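Local coordinates for uncharacterized peptidase Lmo0363 (Listeria monocytogenes, PDB 3L4E), which is probably a serine peptidase of the S51 family, related to peptidase E, although its substrate has not been characterised, at residues A48-L53 / L58-L63. Sequence-based numbering, arbitrary orientation. Where two conformers were deposited one is given.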
loop_
_atom_site.group_PDB
_atom_site.type_symbol
_atom_site.label_atom_id
_atom_site.label_comp_id
_atom_site.label_asym_id
_atom_site.label_seq_id
_atom_site.Cartn_x
_atom_site.Cartn_y
_atom_site.Cartn_z
ATOM N N ALA A 48 2.493 -13.116 5.902
ATOM C CA ALA A 48 2.086 -13.797 4.676
ATOM C C ALA A 48 2.658 -13.056 3.466
ATOM O O ALA A 48 3.139 -13.673 2.513
ATOM C CB ALA A 48 0.570 -13.907 4.587
ATOM N N GLY A 49 2.614 -11.727 3.506
ATOM C CA GLY A 49 3.168 -10.940 2.422
ATOM C C GLY A 49 4.685 -11.040 2.367
ATOM O O GLY A 49 5.264 -11.170 1.287
ATOM N N LYS A 50 5.337 -10.953 3.524
ATOM C CA LYS A 50 6.796 -11.042 3.565
ATOM C C LYS A 50 7.305 -12.380 3.031
ATOM O O LYS A 50 8.244 -12.427 2.226
ATOM C CB LYS A 50 7.316 -10.820 4.983
ATOM C CG LYS A 50 8.829 -10.689 5.059
ATOM C CD LYS A 50 9.283 -10.355 6.470
ATOM C CE LYS A 50 10.788 -10.125 6.517
ATOM N NZ LYS A 50 11.255 -9.702 7.869
ATOM N N LYS A 51 6.687 -13.469 3.476
ATOM C CA LYS A 51 7.089 -14.792 3.014
ATOM C C LYS A 51 6.802 -14.974 1.524
ATOM O O LYS A 51 7.549 -15.664 0.817
ATOM C CB LYS A 51 6.396 -15.866 3.846
ATOM C CG LYS A 51 6.875 -15.923 5.286
ATOM C CD LYS A 51 5.942 -16.788 6.131
ATOM C CE LYS A 51 6.360 -16.811 7.599
ATOM N NZ LYS A 51 5.369 -17.548 8.444
ATOM N N ALA A 52 5.731 -14.350 1.035
ATOM C CA ALA A 52 5.410 -14.430 -0.390
ATOM C C ALA A 52 6.494 -13.746 -1.211
ATOM O O ALA A 52 6.957 -14.294 -2.219
ATOM C CB ALA A 52 4.034 -13.821 -0.684
ATOM N N LEU A 53 6.896 -12.550 -0.785
ATOM C CA LEU A 53 7.992 -11.849 -1.449
ATOM C C LEU A 53 9.250 -12.725 -1.458
ATOM O O LEU A 53 9.916 -12.866 -2.490
ATOM C CB LEU A 53 8.282 -10.511 -0.768
ATOM C CG LEU A 53 7.201 -9.426 -0.872
ATOM C CD1 LEU A 53 7.485 -8.309 0.135
ATOM C CD2 LEU A 53 7.080 -8.853 -2.288
ATOM N N LEU A 58 13.023 -12.404 -3.654
ATOM C CA LEU A 58 13.277 -11.018 -3.267
ATOM C C LEU A 58 13.961 -10.944 -1.906
ATOM O O LEU A 58 13.721 -11.782 -1.030
ATOM C CB LEU A 58 11.970 -10.220 -3.246
ATOM C CG LEU A 58 11.340 -10.034 -4.622
ATOM C CD1 LEU A 58 9.870 -9.635 -4.504
ATOM C CD2 LEU A 58 12.125 -9.014 -5.427
ATOM N N LEU A 59 14.821 -9.942 -1.739
ATOM C CA LEU A 59 15.468 -9.680 -0.458
ATOM C C LEU A 59 14.677 -8.593 0.247
ATOM O O LEU A 59 14.585 -7.460 -0.240
ATOM C CB LEU A 59 16.902 -9.214 -0.668
ATOM C CG LEU A 59 17.846 -10.301 -1.156
ATOM C CD1 LEU A 59 19.165 -9.691 -1.602
ATOM C CD2 LEU A 59 18.061 -11.323 -0.048
ATOM N N VAL A 60 14.084 -8.946 1.380
ATOM C CA VAL A 60 13.181 -8.045 2.083
ATOM C C VAL A 60 13.897 -7.319 3.217
ATOM O O VAL A 60 14.479 -7.951 4.100
ATOM C CB VAL A 60 11.975 -8.806 2.654
ATOM C CG1 VAL A 60 11.026 -7.844 3.353
ATOM C CG2 VAL A 60 11.260 -9.562 1.547
ATOM N N GLU A 61 13.838 -5.993 3.191
ATOM C CA GLU A 61 14.452 -5.161 4.220
ATOM C C GLU A 61 13.411 -4.289 4.917
ATOM O O GLU A 61 12.838 -3.384 4.308
ATOM C CB GLU A 61 15.538 -4.283 3.605
ATOM C CG GLU A 61 16.704 -5.077 3.036
ATOM C CD GLU A 61 17.808 -4.197 2.491
ATOM O OE1 GLU A 61 17.774 -2.973 2.743
ATOM O OE2 GLU A 61 18.712 -4.731 1.816
ATOM N N GLU A 62 13.183 -4.547 6.200
ATOM C CA GLU A 62 12.158 -3.821 6.936
ATOM C C GLU A 62 12.520 -2.361 7.231
ATOM O O GLU A 62 13.667 -2.032 7.543
ATOM C CB GLU A 62 11.799 -4.563 8.220
ATOM C CG GLU A 62 11.364 -5.993 7.952
ATOM C CD GLU A 62 10.322 -6.481 8.928
ATOM O OE1 GLU A 62 10.002 -5.731 9.879
ATOM O OE2 GLU A 62 9.824 -7.613 8.742
ATOM N N LEU A 63 11.518 -1.495 7.117
ATOM C CA LEU A 63 11.639 -0.082 7.458
ATOM C C LEU A 63 10.358 0.340 8.158
ATOM O O LEU A 63 9.305 0.413 7.524
ATOM C CB LEU A 63 11.853 0.775 6.198
ATOM C CG LEU A 63 11.875 2.301 6.363
ATOM C CD1 LEU A 63 13.090 2.727 7.181
ATOM C CD2 LEU A 63 11.856 3.023 5.009
#
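Lys50 and Val60 lie across from each other, CA to CA 7.2 Å, and Leu53 and Leu58 closer, CA to CA 5.7 Å, where helix 44-55 and strand 59-62 complete the beta-alpha-beta unit begun by strand 29-33. Helix and strand run roughly antiparallel, at 144°, and the axes of these short segments come within 8.8 Å. The helix ends at residue 55 and the chain turns back; a weak hydrogen bond from Leu58 N to Leu53 O (3.3 Å) ties the residue just ahead of the strand to the helix's last turn. Strand 59-62 is the outermost strand on its side of the mixed sheet, and its backbone bonds to Val30 and Phe32 on strand 29-33.

Val60 sits between the two helix residues and gives one methyl to each: CG2 lies 3.9 Å from Leu53 CB, while CG1 packs against the aliphatic part of Lys50, 3.9 Å from its CE. At the buried end the leucines meet by their branches, Leu53 CD2 to Leu58 CD1 at 3.6 Å. Phe32 touches Lys50, Leu53 and Val60 and so continues this apolar layer into the neighbouring strand.

Lys50 leaves the helix with CG anti to its N (chi1 -171°) and stays fully extended, which carries its ammonium past Val60 to Glu62. Glu62 bends at chi2 and crosses the lysine at about a right angle. The resulting salt bridge joins Lys50 NZ to Glu62 OE2 at 2.7 Å, on the anti side of the carboxylate and 31° out of its plane.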